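Local coordinates for protein homoserine dehydrogenase (Thermoplasma acidophilum, PDB 3ING) that probably catalyses the NADPH-dependent reduction of aspartate semialdehyde to homoserine, a shared step on the way to threonine and methionine, at residues R70-S73 against D77-G80; F152-Y157 against L285-E290; R180-G185 against R189-D194; R216-L221 against N233-S238; H224-E229 against T253-D258. One frame throughout, in Å; residues are numbered along the deposited sequence. Where two conformers were deposited one is given.

In the fold
Interaction 1 stands alone in the Rossmann-type domain, where Phe72 comes about 4 Å, side chain to ligand, from the bound NADPH; its centre is 34 to 40 Å from the centres of the other four. These belong to the second domain, which holds the antiparallel sheet. Interactions 4 and 5 share helix 212-226, their centres about 9 Å apart, and Ser218 and Leu221 rest on Thr253 and Val255. Interaction 2 joins both: Phe152 packs on Ile220 and Leu221 and on His224. Interaction 4 contains Lys217, the predicted proton donor, and the side chain of Tyr287 in interaction 2 lies about 7 Å from the sodium ion. Interaction 3 is peripheral, away from the annotated sites.

Interaction 1 (R70-S73 against D77-G80); sequences RAFS and DLMG
Asp77 OD2 takes hydrogen bonds from three donors, one of them weak. The backbone N of Ser73 donates to it over a short 2.5 Å, almost straight at 169° and nearly along the C-O axis; water 1 donates at 2.8 Å, and the amide of Gly74 adds the weak bond. With CG beside its own backbone N (chi1 -68°), the aspartate is aimed at the turn that connects the two segments. A short acid suits the place, since its OD2 reaches the nearby amide without any extended chain. Water 1 extends the network: it also donates to Ala71 O, at 3.0 Å, and accepts from Ser73 OG, at 2.8 Å, which ties segment 70-73 to the same carboxylate oxygen. Were Asp77 an alanine, the amides of Ser73 and Gly74 and water 1 would probably lose their shared acceptor, leaving the turn less firmly held.

Next to these polar bonds is an apolar contact. The Phe72 ring, set against the carboxylate at 73° between planes, brings CE1 to 3.9 Å from Leu78 CG, the two side chains crossing at about a right angle. Leu78 is buried on Ile8 and Met10 of strand 4-10, and Phe72 touches Met10 as well, so the loop between helix 54-64 and strand 85-88 is seated on the Rossmann-type sheet. The side chain of Phe72 also comes within about 4 Å of the bound NADPH. Donors gathered round OD2 are likely to stabilise the charged carboxylate, consistent with its ordering the turn in a loop that borders the cofactor.

Interaction 2 (F152-Y157 against L285-E290); sequences FSVLDY and LGYQIE. With EDO (1,2-ethanediol), chain G.
A tyrosine hydroxyl meeting a valine head-on is the odd feature here: Tyr287 OH lies 3.8 Å from Val154 CG2 and about as far from Val154 CB, the two side chains coming from opposite directions. A chi1 of 65°, with CG between the backbone N and the carbonyl carbon, sends the ring toward the helix. The buried oxygen is hydrogen-bonded to Pro150 O just before the helix. Tyrosine therefore suits the site, its long ring spanning the gap from the strand and its tip engaging the backbone that leads into the helix. That gap is wide: the axes of helix 152-157 and strand 286-290, 21° from parallel, approach no closer than 11.5 Å, a separation that long or branched side chains must fill. Leu155 CD2 meets Ile289 CD1 at 3.9 Å, and CG1 of Val154 lies more loosely against the same methyl; Ile289 is modelled in two conformers, so both contacts are less certain.

Asp156 faces elsewhere on the helix. Its OD2 forms a salt bridge with Arg140 and also accepts, at 2.6 Å, from O1 of an ethanediol (chain G), probably from the crystallisation liquor, whose O2 donates to OD1. A leucine in its place would probably leave Arg140 without its countercharge.

Glu142, part of the sodium site, accepts the amides of Phe152 and Ser153 at the helix start. Strands 164-170 and 296-301 flank strand 286-291, His224 of helix 212-226 lies on Leu155 and Asp156, and Ser153 OG is hydrogen-bonded to Ser158 OG of the second subunit.

Interaction 3 (R180-G185 against R189-D194); sequences RNMANG and RDVVDD. With EDO (1,2-ethanediol), chain E; EDO (1,2-ethanediol), chain F.
At Val191, chi1 of -174° sets CG1 opposite the backbone N and CG2 beside it, and both methyls turn to Asn181, whose own chi1 of -81° keeps CG on the N side. The setting is a pair of consecutive helices, 173-183 and 188-198, joined by a tight turn that starts with a Schellman motif. Gly185, at positive phi, is the C-prime residue: its N bonds to Met182 O over 2.8 Å, and the amide of Arg186 reaches back to Asn181 O. Glycine fits because a CB at these backbone angles would jam against the preceding carbonyl.

Across the turn the touching is apolar. Asn181 CB lies 3.5 Å from Val191 CG2 and 3.8 Å from Val191 CG1, while Met182, here selenomethionine, adds its CG at 4.3 Å from the same CG2. Two conformers were modelled for Val191, so the finer distances are less secure than the general fit. Asn181 shows the valine its aliphatic CB; its amide is busy elsewhere, ND2 giving to Tyr177 O and OD1 accepting from Arg186 NH1. Arg186 also forms a salt bridge with Asp194, bringing the turn back onto the second helix.

Away from Asn181, an ethanediol (chain E), probably from the crystallisation liquor, sits beside Arg189 and Asp190; its approach to the acid is too short to be trusted. The firmer bond runs from Arg189 NE to O1 of this diol, in the guanidinium plane, at 2.9 Å and 170°.

Interaction 4 (R216-L221 against N233-S238); sequences RKSVIL and NDVEYS
Val235 packs onto Ser218 and Val219 where the loop that follows helix 212-226 folds back along that helix, in the domain built on the antiparallel sheet. The apolar part is small and buried: Val219 CG2 meets Val235 CG1 at 3.7 Å, the side chains crossing at about a right angle. Two beta-branched residues suit a close approach of loop and helix, offering methyls near the backbone with little freedom to swing. Val235 also touches Ala215, one turn before Val219.

The polar part belongs to Ser218. Its OG stands 3.6 Å from Val235 CB and from CG2, simple van der Waals contact, and its bonding lies elsewhere. A chi1 of 74°, between the backbone N and the carbonyl carbon, lets the hydroxyl give its hydrogen to Ala215 O of the same helix. Serine is thus small enough to let the valine approach, while its buried hydroxyl is satisfied within its own helix. The next residue back, Lys217, is the predicted proton donor; its NZ bonds to Thr144 O.

Water completes the contact, since Ser218 OG can still accept: water 2 donates to it at 2.8 Å and to Glu236 O at 2.8 Å.

Interaction 5 (H224-E229 against T253-D258); sequences HIFGTE and TEVYVD. With EDO (1,2-ethanediol), chain I.
Phe226 projects from the last turn of helix 212-226 at strand 249-258. From CB, chi1 of -65° places CG beside the backbone N and turns the ring toward the strand. One flank, CD2 and then CE2, runs along Val255: CG1 of that valine lies at the ring edge, in plane, 3.7 Å from CD2 and a tight 3.4 Å from CE2, which also comes to 4.0 Å from Tyr256 N. The other flank looks onto Val257, with CE1 3.6 Å from Val257 CG2 and the tip, CZ, 3.9 Å from the same methyl; CD1 and CE1 also lie near O1 of an ethanediol (chain I). The valine approaches over a face, a CH-pi contact with CG2 4.0 Å from the ring centroid and 26° off the normal. Ile225 CG2 stands over the opposite face, so the ring is sandwiched between methyls and braced at one edge. A flat aromatic suits this slot, and valines keep their methyls close to the backbone, letting the ring come near.

Gly227 follows with positive phi, which favours glycine and lets the chain leave the helix at once. The ethanediol, probably from the crystallisation liquor, donates from O2 to Ile225 O at 2.9 Å and is also hydrogen-bonded to Val164 O.

Thus the end of helix 212-226 lies over the antiparallel sheet: Val255 also packs on Leu221 and Val222 of the helix, Ile225 on Val164 and Phe167 of strand 164-170, and Phe226 on Pro262 of strand 261-270.

Interaction 1 (R70-S73 against D77-G80)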
# COMPACT_ATOMS: atom_id res chain seq x y z
N ARG A 70 17.39 -0.86 -36.79
CA ARG A 70 16.23 -0.37 -37.53
C ARG A 70 15.77 1.01 -36.98
O ARG A 70 15.16 1.11 -35.89
CB ARG A 70 15.15 -1.42 -37.36
CG ARG A 70 13.81 -1.16 -37.96
CD ARG A 70 13.15 -2.53 -38.05
NE ARG A 70 11.69 -2.52 -37.91
CZ ARG A 70 10.82 -2.31 -38.88
NH1 ARG A 70 11.23 -2.05 -40.13
NH2 ARG A 70 9.52 -2.36 -38.60
N ALA A 71 16.11 2.05 -37.74
CA ALA A 71 15.92 3.45 -37.35
C ALA A 71 14.51 3.81 -36.90
O ALA A 71 13.54 3.56 -37.58
CB ALA A 71 16.35 4.37 -38.49
N PHE A 72 14.45 4.49 -35.75
CA PHE A 72 13.21 4.96 -35.14
C PHE A 72 12.96 6.43 -35.42
O PHE A 72 13.80 7.26 -35.08
CB PHE A 72 13.31 4.76 -33.63
CG PHE A 72 12.07 5.14 -32.86
CD1 PHE A 72 10.89 4.43 -33.03
CD2 PHE A 72 12.09 6.17 -31.93
CE1 PHE A 72 9.77 4.74 -32.31
CE2 PHE A 72 10.96 6.48 -31.20
CZ PHE A 72 9.81 5.76 -31.39
N SER A 73 11.82 6.76 -36.01
CA SER A 73 11.48 8.17 -36.30
C SER A 73 10.54 8.82 -35.28
O SER A 73 10.56 10.03 -35.11
CB SER A 73 10.86 8.25 -37.69
OG SER A 73 11.79 7.77 -38.64
N ASP A 77 6.01 4.81 -35.65
CA ASP A 77 6.66 3.54 -36.02
C ASP A 77 6.18 2.31 -35.24
O ASP A 77 6.39 1.18 -35.69
CB ASP A 77 8.18 3.63 -35.80
CG ASP A 77 8.87 4.59 -36.75
OD1 ASP A 77 8.29 4.88 -37.81
OD2 ASP A 77 9.99 5.04 -36.43
N LEU A 78 5.57 2.54 -34.07
CA LEU A 78 5.15 1.45 -33.18
C LEU A 78 3.66 1.16 -33.24
O LEU A 78 3.19 0.22 -32.66
CB LEU A 78 5.58 1.78 -31.75
CG LEU A 78 7.09 1.98 -31.56
CD1 LEU A 78 7.42 2.43 -30.16
CD2 LEU A 78 7.83 0.68 -31.89
N MSE A 79 2.91 1.92 -33.99
CA MSE A 79 1.46 1.77 -33.98
C MSE A 79 0.94 0.74 -34.99
O MSE A 79 -0.27 0.61 -35.17
CB MSE A 79 0.81 3.12 -34.24
CG MSE A 79 1.24 4.18 -33.24
SE MSE A 79 0.42 3.89 -31.51
CE MSE A 79 1.86 4.55 -30.28
N GLY A 80 1.85 -0.02 -35.60
CA GLY A 80 1.45 -1.09 -36.51
C GLY A 80 0.94 -2.36 -35.85
O GLY A 80 0.33 -3.22 -36.51
O HOH W 1 11.35 5.03 -38.91

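Interaction 2 (F152-Y157 against L285-E290)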
# COMPACT_ATOMS: atom_id res chain seq x y z
N PHE A 152 0.82 5.62 -5.25
CA PHE A 152 -0.52 5.80 -5.85
C PHE A 152 -1.37 4.56 -5.69
O PHE A 152 -2.59 4.66 -5.52
CB PHE A 152 -0.44 6.34 -7.28
CG PHE A 152 0.14 7.72 -7.33
CD1 PHE A 152 -0.53 8.79 -6.75
CD2 PHE A 152 1.38 7.93 -7.83
CE1 PHE A 152 0.03 10.03 -6.74
CE2 PHE A 152 1.92 9.19 -7.85
CZ PHE A 152 1.24 10.24 -7.30
N SER A 153 -0.75 3.40 -5.71
CA SER A 153 -1.48 2.14 -5.51
C SER A 153 -2.04 2.08 -4.07
O SER A 153 -3.12 1.50 -3.82
CB SER A 153 -0.57 0.96 -5.80
OG SER A 153 0.65 0.92 -5.04
N VAL A 154 -1.29 2.68 -3.14
CA VAL A 154 -1.72 2.78 -1.71
C VAL A 154 -2.91 3.73 -1.59
O VAL A 154 -3.93 3.45 -0.93
CB VAL A 154 -0.56 3.25 -0.85
CG1 VAL A 154 -1.01 3.59 0.59
CG2 VAL A 154 0.58 2.19 -0.88
N LEU A 155 -2.77 4.87 -2.24
CA LEU A 155 -3.84 5.88 -2.23
C LEU A 155 -5.07 5.35 -2.95
O LEU A 155 -6.18 5.62 -2.50
CB LEU A 155 -3.36 7.19 -2.87
CG LEU A 155 -2.28 8.03 -2.17
CD1 LEU A 155 -1.88 9.17 -3.01
CD2 LEU A 155 -2.77 8.52 -0.83
N ASP A 156 -4.89 4.56 -4.01
CA ASP A 156 -6.03 4.01 -4.76
C ASP A 156 -6.72 2.82 -4.08
O ASP A 156 -7.91 2.65 -4.21
CB ASP A 156 -5.61 3.53 -6.16
CG ASP A 156 -5.31 4.67 -7.14
OD1 ASP A 156 -5.71 5.80 -6.83
OD2 ASP A 156 -4.69 4.42 -8.20
N TYR A 157 -5.97 1.94 -3.43
CA TYR A 157 -6.57 0.69 -2.96
C TYR A 157 -6.44 0.35 -1.48
O TYR A 157 -6.99 -0.68 -1.06
CB TYR A 157 -5.98 -0.48 -3.77
CG TYR A 157 -6.15 -0.29 -5.25
CD1 TYR A 157 -7.41 -0.41 -5.83
CD2 TYR A 157 -5.09 0.07 -6.06
CE1 TYR A 157 -7.59 -0.19 -7.17
CE2 TYR A 157 -5.27 0.29 -7.40
CZ TYR A 157 -6.51 0.13 -7.95
OH TYR A 157 -6.71 0.33 -9.31
N LEU A 285 13.65 6.10 -0.21
CA LEU A 285 12.67 7.18 -0.28
C LEU A 285 11.48 6.81 0.61
O LEU A 285 11.36 5.67 1.06
CB LEU A 285 12.21 7.39 -1.72
CG LEU A 285 13.25 7.81 -2.77
CD1 LEU A 285 12.61 7.92 -4.21
CD2 LEU A 285 13.81 9.12 -2.38
N GLY A 286 10.60 7.76 0.87
CA GLY A 286 9.43 7.45 1.70
C GLY A 286 8.61 8.67 1.99
O GLY A 286 9.00 9.78 1.66
N TYR A 287 7.46 8.44 2.60
CA TYR A 287 6.51 9.47 2.88
C TYR A 287 5.54 9.13 4.03
O TYR A 287 5.50 7.99 4.56
CB TYR A 287 5.69 9.78 1.62
CG TYR A 287 4.82 8.60 1.19
CD1 TYR A 287 3.59 8.40 1.73
CD2 TYR A 287 5.28 7.69 0.26
CE1 TYR A 287 2.78 7.29 1.36
CE2 TYR A 287 4.50 6.60 -0.11
CZ TYR A 287 3.24 6.41 0.44
OH TYR A 287 2.45 5.31 0.05
N GLN A 288 4.72 10.10 4.37
CA GLN A 288 3.73 9.96 5.41
C GLN A 288 2.43 10.56 4.87
O GLN A 288 2.47 11.68 4.36
CB GLN A 288 4.20 10.69 6.66
CG GLN A 288 3.26 10.65 7.82
CD GLN A 288 3.81 11.31 9.08
OE1 GLN A 288 3.73 12.54 9.24
NE2 GLN A 288 4.29 10.50 10.00
N ILE A 289 1.31 9.84 4.97
CA ILE A 289 0.04 10.44 4.63
C ILE A 289 -0.84 10.46 5.86
O ILE A 289 -1.12 9.44 6.48
CB ILE A 289 -0.73 9.73 3.49
CG1 ILE A 289 -0.59 8.22 3.60
CG2 ILE A 289 -0.31 10.29 2.13
CD1 ILE A 289 -1.57 7.50 2.74
N GLU A 290 -1.32 11.67 6.18
CA GLU A 290 -2.33 11.88 7.22
C GLU A 290 -3.72 11.76 6.61
O GLU A 290 -4.00 12.46 5.65
CB GLU A 290 -2.21 13.26 7.85
CG GLU A 290 -0.87 13.59 8.40
CD GLU A 290 -0.80 14.99 9.03
OE1 GLU A 290 -1.82 15.72 9.04
OE2 GLU A 290 0.29 15.35 9.52
C1 EDO G . -4.38 6.45 -10.98
O1 EDO G . -3.66 6.24 -9.77
C2 EDO G . -5.73 7.14 -10.69
O2 EDO G . -6.31 6.81 -9.40

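Interaction 3 (R180-G185 against R189-D194)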
# COMPACT_ATOMS: atom_id res chain seq x y z
N ARG A 180 22.63 15.09 1.41
CA ARG A 180 23.14 14.27 2.52
C ARG A 180 24.64 13.97 2.43
O ARG A 180 25.35 13.97 3.44
CB ARG A 180 22.34 12.98 2.61
CG ARG A 180 20.90 13.25 2.99
CD ARG A 180 20.10 12.00 3.12
NE ARG A 180 20.55 11.17 4.23
CZ ARG A 180 19.91 10.10 4.68
NH1 ARG A 180 18.78 9.70 4.14
NH2 ARG A 180 20.41 9.44 5.70
N ASN A 181 25.10 13.69 1.23
CA ASN A 181 26.48 13.38 1.00
C ASN A 181 27.37 14.62 1.07
O ASN A 181 28.48 14.57 1.56
CB ASN A 181 26.64 12.65 -0.33
CG ASN A 181 26.33 11.19 -0.21
OD1 ASN A 181 27.21 10.41 0.11
ND2 ASN A 181 25.05 10.83 -0.33
N MSE A 182 26.90 15.73 0.54
CA MSE A 182 27.65 16.97 0.69
C MSE A 182 27.72 17.40 2.18
O MSE A 182 28.72 17.99 2.60
CB MSE A 182 27.07 18.06 -0.21
CG MSE A 182 27.41 17.75 -1.67
SE MSE A 182 27.11 19.23 -2.81
CE MSE A 182 28.59 20.22 -2.24
N ALA A 183 26.68 17.09 2.96
CA ALA A 183 26.73 17.37 4.40
C ALA A 183 27.91 16.59 5.00
O ALA A 183 28.51 17.07 5.93
CB ALA A 183 25.42 17.00 5.11
N ASN A 184 28.25 15.43 4.43
CA ASN A 184 29.40 14.64 4.89
C ASN A 184 30.71 15.10 4.27
O ASN A 184 31.74 14.44 4.41
CB ASN A 184 29.20 13.15 4.59
CG ASN A 184 28.07 12.53 5.40
OD1 ASN A 184 27.68 13.07 6.43
ND2 ASN A 184 27.54 11.40 4.93
N GLY A 185 30.69 16.23 3.57
CA GLY A 185 31.88 16.79 2.98
C GLY A 185 32.32 16.26 1.62
O GLY A 185 33.45 16.50 1.22
N ARG A 189 30.83 16.48 -7.68
CA ARG A 189 31.21 15.54 -8.71
C ARG A 189 31.15 14.12 -8.16
O ARG A 189 30.56 13.25 -8.78
CB ARG A 189 32.60 15.82 -9.21
CG ARG A 189 32.93 15.09 -10.53
CD ARG A 189 34.31 15.37 -10.97
NE ARG A 189 35.24 14.66 -10.13
CZ ARG A 189 36.52 14.93 -9.97
NH1 ARG A 189 37.11 15.96 -10.54
NH2 ARG A 189 37.24 14.14 -9.21
N ASP A 190 31.73 13.89 -7.00
CA ASP A 190 31.74 12.53 -6.47
C ASP A 190 30.35 11.96 -6.21
O ASP A 190 30.07 10.77 -6.52
CB ASP A 190 32.52 12.49 -5.18
CG ASP A 190 34.02 12.61 -5.39
OD1 ASP A 190 34.50 12.69 -6.55
OD2 ASP A 190 34.71 12.65 -4.35
N VAL A 191 29.48 12.78 -5.66
CA VAL A 191 28.15 12.36 -5.35
C VAL A 191 27.38 12.13 -6.65
O VAL A 191 26.75 11.08 -6.83
CB VAL A 191 27.38 13.37 -4.46
CG1 VAL A 191 25.99 12.76 -4.05
CG2 VAL A 191 28.19 13.78 -3.22
N VAL A 192 27.45 13.09 -7.57
CA VAL A 192 26.76 12.92 -8.87
C VAL A 192 27.23 11.62 -9.56
O VAL A 192 26.42 10.87 -10.13
CB VAL A 192 26.97 14.14 -9.82
CG1 VAL A 192 26.61 13.80 -11.26
CG2 VAL A 192 26.17 15.38 -9.29
N ASP A 193 28.53 11.32 -9.44
CA ASP A 193 29.11 10.09 -10.03
C ASP A 193 28.42 8.87 -9.38
O ASP A 193 27.96 7.97 -10.08
CB ASP A 193 30.61 10.08 -9.79
CG ASP A 193 31.33 8.81 -10.31
OD1 ASP A 193 30.99 8.29 -11.35
OD2 ASP A 193 32.30 8.38 -9.66
N ASP A 194 28.30 8.87 -8.06
CA ASP A 194 27.60 7.80 -7.39
C ASP A 194 26.13 7.71 -7.78
O ASP A 194 25.63 6.61 -7.92
CB ASP A 194 27.67 7.93 -5.88
CG ASP A 194 29.04 7.57 -5.33
OD1 ASP A 194 29.77 6.82 -6.00
OD2 ASP A 194 29.36 8.06 -4.23
C1 EDO E . 34.08 10.82 -9.20
O1 EDO E . 34.25 12.21 -8.90
C2 EDO E . 35.43 10.13 -9.29
O2 EDO E . 36.33 10.87 -10.11
C1 EDO F . 17.39 10.10 0.67
O1 EDO F . 17.65 9.17 1.73
C2 EDO F . 18.46 10.02 -0.43
O2 EDO F . 18.03 9.14 -1.48

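Interaction 4 (R216-L221 against N233-S238)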
# COMPACT_ATOMS: atom_id res chain seq x y z
N ARG A 216 8.03 18.58 -10.22
CA ARG A 216 7.14 17.81 -11.08
C ARG A 216 6.35 16.83 -10.25
O ARG A 216 5.16 16.67 -10.43
CB ARG A 216 7.93 17.07 -12.18
CG ARG A 216 8.54 18.00 -13.25
CD ARG A 216 9.54 17.19 -14.05
NE ARG A 216 10.15 17.96 -15.12
CZ ARG A 216 11.40 17.76 -15.55
NH1 ARG A 216 12.23 16.90 -14.93
NH2 ARG A 216 11.87 18.50 -16.51
N LYS A 217 7.03 16.17 -9.32
CA LYS A 217 6.38 15.19 -8.47
C LYS A 217 5.31 15.88 -7.64
O LYS A 217 4.26 15.32 -7.43
CB LYS A 217 7.40 14.47 -7.57
CG LYS A 217 8.43 13.67 -8.32
CD LYS A 217 9.42 12.97 -7.38
CE LYS A 217 10.44 12.15 -8.18
NZ LYS A 217 9.86 10.93 -8.80
N SER A 218 5.55 17.11 -7.21
CA SER A 218 4.62 17.79 -6.35
C SER A 218 3.32 18.14 -7.07
O SER A 218 2.27 18.20 -6.43
CB SER A 218 5.23 19.07 -5.72
OG SER A 218 5.36 20.17 -6.63
N VAL A 219 3.42 18.40 -8.39
CA VAL A 219 2.24 18.70 -9.23
C VAL A 219 1.38 17.45 -9.33
O VAL A 219 0.18 17.51 -9.18
CB VAL A 219 2.63 19.13 -10.65
CG1 VAL A 219 1.40 19.24 -11.55
CG2 VAL A 219 3.41 20.45 -10.61
N ILE A 220 2.02 16.34 -9.64
CA ILE A 220 1.31 15.08 -9.78
C ILE A 220 0.61 14.73 -8.47
O ILE A 220 -0.56 14.34 -8.46
CB ILE A 220 2.28 13.95 -10.24
CG1 ILE A 220 2.87 14.32 -11.60
CG2 ILE A 220 1.56 12.53 -10.25
CD1 ILE A 220 4.01 13.44 -12.04
N LEU A 221 1.32 14.93 -7.35
CA LEU A 221 0.75 14.64 -6.02
C LEU A 221 -0.45 15.52 -5.69
O LEU A 221 -1.50 15.01 -5.31
CB LEU A 221 1.82 14.80 -4.92
CG LEU A 221 2.88 13.73 -4.77
CD1 LEU A 221 4.05 14.27 -3.92
CD2 LEU A 221 2.30 12.45 -4.18
N ASN A 233 3.92 26.06 -12.76
CA ASN A 233 3.72 27.46 -12.43
C ASN A 233 3.01 27.66 -11.10
O ASN A 233 3.03 28.74 -10.55
CB ASN A 233 2.90 28.14 -13.55
CG ASN A 233 3.59 28.07 -14.94
OD1 ASN A 233 4.81 28.18 -15.03
ND2 ASN A 233 2.79 27.86 -16.02
N ASP A 234 2.43 26.60 -10.55
CA ASP A 234 1.58 26.71 -9.37
C ASP A 234 2.16 26.13 -8.11
O ASP A 234 1.46 26.07 -7.10
CB ASP A 234 0.27 25.95 -9.64
CG ASP A 234 -0.54 26.56 -10.78
OD1 ASP A 234 -0.77 27.80 -10.75
OD2 ASP A 234 -0.94 25.81 -11.70
N VAL A 235 3.40 25.67 -8.17
CA VAL A 235 4.03 25.01 -7.03
C VAL A 235 5.30 25.75 -6.68
O VAL A 235 5.81 26.49 -7.50
CB VAL A 235 4.32 23.55 -7.32
CG1 VAL A 235 3.06 22.84 -7.87
CG2 VAL A 235 5.50 23.39 -8.30
N GLU A 236 5.78 25.58 -5.45
CA GLU A 236 7.02 26.24 -4.98
C GLU A 236 8.10 25.15 -4.83
O GLU A 236 7.81 24.02 -4.39
CB GLU A 236 6.77 26.94 -3.65
N TYR A 237 9.32 25.47 -5.26
CA TYR A 237 10.41 24.53 -5.14
C TYR A 237 11.76 25.21 -5.03
O TYR A 237 11.89 26.37 -5.39
CB TYR A 237 10.39 23.56 -6.32
CG TYR A 237 10.71 24.13 -7.68
CD1 TYR A 237 9.72 24.75 -8.45
CD2 TYR A 237 11.95 23.93 -8.26
CE1 TYR A 237 10.02 25.24 -9.71
CE2 TYR A 237 12.24 24.38 -9.52
CZ TYR A 237 11.27 25.03 -10.25
OH TYR A 237 11.56 25.48 -11.51
N SER A 238 12.75 24.48 -4.52
CA SER A 238 14.09 24.99 -4.33
C SER A 238 15.09 23.93 -4.77
O SER A 238 14.81 22.74 -4.69
CB SER A 238 14.38 25.29 -2.84
OG SER A 238 13.30 25.87 -2.14
O HOH W 2 7.45 21.40 -5.17

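Interaction 5 (H224-E229 against T253-D258)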
# COMPACT_ATOMS: atom_id res chain seq x y z
N HIS A 224 -3.35 14.65 -8.12
CA HIS A 224 -3.91 13.38 -7.73
C HIS A 224 -4.76 13.44 -6.43
O HIS A 224 -5.86 12.98 -6.40
CB HIS A 224 -2.83 12.35 -7.48
CG HIS A 224 -3.38 10.99 -7.19
ND1 HIS A 224 -3.47 10.01 -8.16
CD2 HIS A 224 -3.91 10.45 -6.07
CE1 HIS A 224 -4.01 8.92 -7.64
NE2 HIS A 224 -4.30 9.17 -6.38
N ILE A 225 -4.20 13.99 -5.36
CA ILE A 225 -4.84 13.94 -4.08
C ILE A 225 -5.98 14.93 -4.01
O ILE A 225 -7.07 14.55 -3.51
CB ILE A 225 -3.86 14.20 -2.96
CG1 ILE A 225 -2.80 13.09 -2.96
CG2 ILE A 225 -4.60 14.31 -1.61
CD1 ILE A 225 -1.59 13.35 -2.06
N PHE A 226 -5.76 16.17 -4.46
CA PHE A 226 -6.81 17.19 -4.28
C PHE A 226 -7.64 17.53 -5.50
O PHE A 226 -8.52 18.37 -5.44
CB PHE A 226 -6.19 18.44 -3.65
CG PHE A 226 -5.68 18.19 -2.25
CD1 PHE A 226 -6.56 17.97 -1.22
CD2 PHE A 226 -4.32 18.12 -1.99
CE1 PHE A 226 -6.10 17.71 0.07
CE2 PHE A 226 -3.86 17.88 -0.70
CZ PHE A 226 -4.76 17.67 0.32
N GLY A 227 -7.39 16.85 -6.61
CA GLY A 227 -8.24 17.03 -7.77
C GLY A 227 -8.04 18.33 -8.52
O GLY A 227 -8.92 18.78 -9.24
N THR A 228 -6.89 18.96 -8.35
CA THR A 228 -6.59 20.18 -9.03
C THR A 228 -5.94 19.85 -10.38
O THR A 228 -5.68 18.67 -10.68
CB THR A 228 -5.61 21.00 -8.19
OG1 THR A 228 -4.56 20.12 -7.74
CG2 THR A 228 -6.33 21.55 -6.96
N GLU A 229 -5.69 20.89 -11.18
CA GLU A 229 -5.01 20.73 -12.45
C GLU A 229 -3.87 21.74 -12.51
O GLU A 229 -3.72 22.47 -13.48
CB GLU A 229 -6.00 20.88 -13.62
CG GLU A 229 -7.01 19.77 -13.60
CD GLU A 229 -7.76 19.68 -14.91
OE1 GLU A 229 -8.05 20.75 -15.45
OE2 GLU A 229 -8.05 18.54 -15.38
N THR A 253 9.03 17.24 0.12
CA THR A 253 7.91 17.63 -0.71
C THR A 253 6.63 17.47 0.10
O THR A 253 6.32 16.35 0.60
CB THR A 253 7.83 16.79 -1.99
OG1 THR A 253 9.02 16.95 -2.76
CG2 THR A 253 6.63 17.22 -2.86
N GLU A 254 5.91 18.58 0.25
CA GLU A 254 4.62 18.61 0.98
C GLU A 254 3.42 19.07 0.12
O GLU A 254 3.52 20.02 -0.70
CB GLU A 254 4.71 19.54 2.17
CG GLU A 254 5.93 19.36 3.06
CD GLU A 254 6.04 20.45 4.11
OE1 GLU A 254 6.36 21.63 3.74
OE2 GLU A 254 5.78 20.13 5.29
N VAL A 255 2.28 18.44 0.36
CA VAL A 255 1.04 18.76 -0.31
C VAL A 255 -0.02 18.77 0.76
O VAL A 255 -0.17 17.81 1.54
CB VAL A 255 0.73 17.76 -1.44
CG1 VAL A 255 -0.66 17.98 -1.97
CG2 VAL A 255 1.77 17.91 -2.59
N TYR A 256 -0.75 19.85 0.82
CA TYR A 256 -1.74 20.09 1.88
C TYR A 256 -2.61 21.27 1.47
O TYR A 256 -2.36 21.88 0.46
CB TYR A 256 -1.05 20.39 3.20
CG TYR A 256 -0.16 21.60 3.19
CD1 TYR A 256 1.15 21.52 2.76
CD2 TYR A 256 -0.63 22.82 3.63
CE1 TYR A 256 1.96 22.63 2.74
CE2 TYR A 256 0.17 23.94 3.63
CZ TYR A 256 1.46 23.83 3.20
OH TYR A 256 2.26 24.94 3.18
N VAL A 257 -3.64 21.58 2.27
CA VAL A 257 -4.53 22.69 1.97
C VAL A 257 -4.27 23.86 2.94
O VAL A 257 -4.21 23.66 4.14
CB VAL A 257 -6.00 22.27 2.10
CG1 VAL A 257 -6.94 23.49 1.91
CG2 VAL A 257 -6.30 21.18 1.12
N ASP A 258 -4.07 25.06 2.39
CA ASP A 258 -3.84 26.28 3.16
C ASP A 258 -4.90 27.25 2.77
O ASP A 258 -4.98 27.63 1.59
CB ASP A 258 -2.48 26.92 2.83
C1 EDO I . -9.00 13.79 -0.52
O1 EDO I . -8.39 15.01 -0.04
C2 EDO I . -8.05 12.58 -0.61
O2 EDO I . -7.64 12.16 -1.97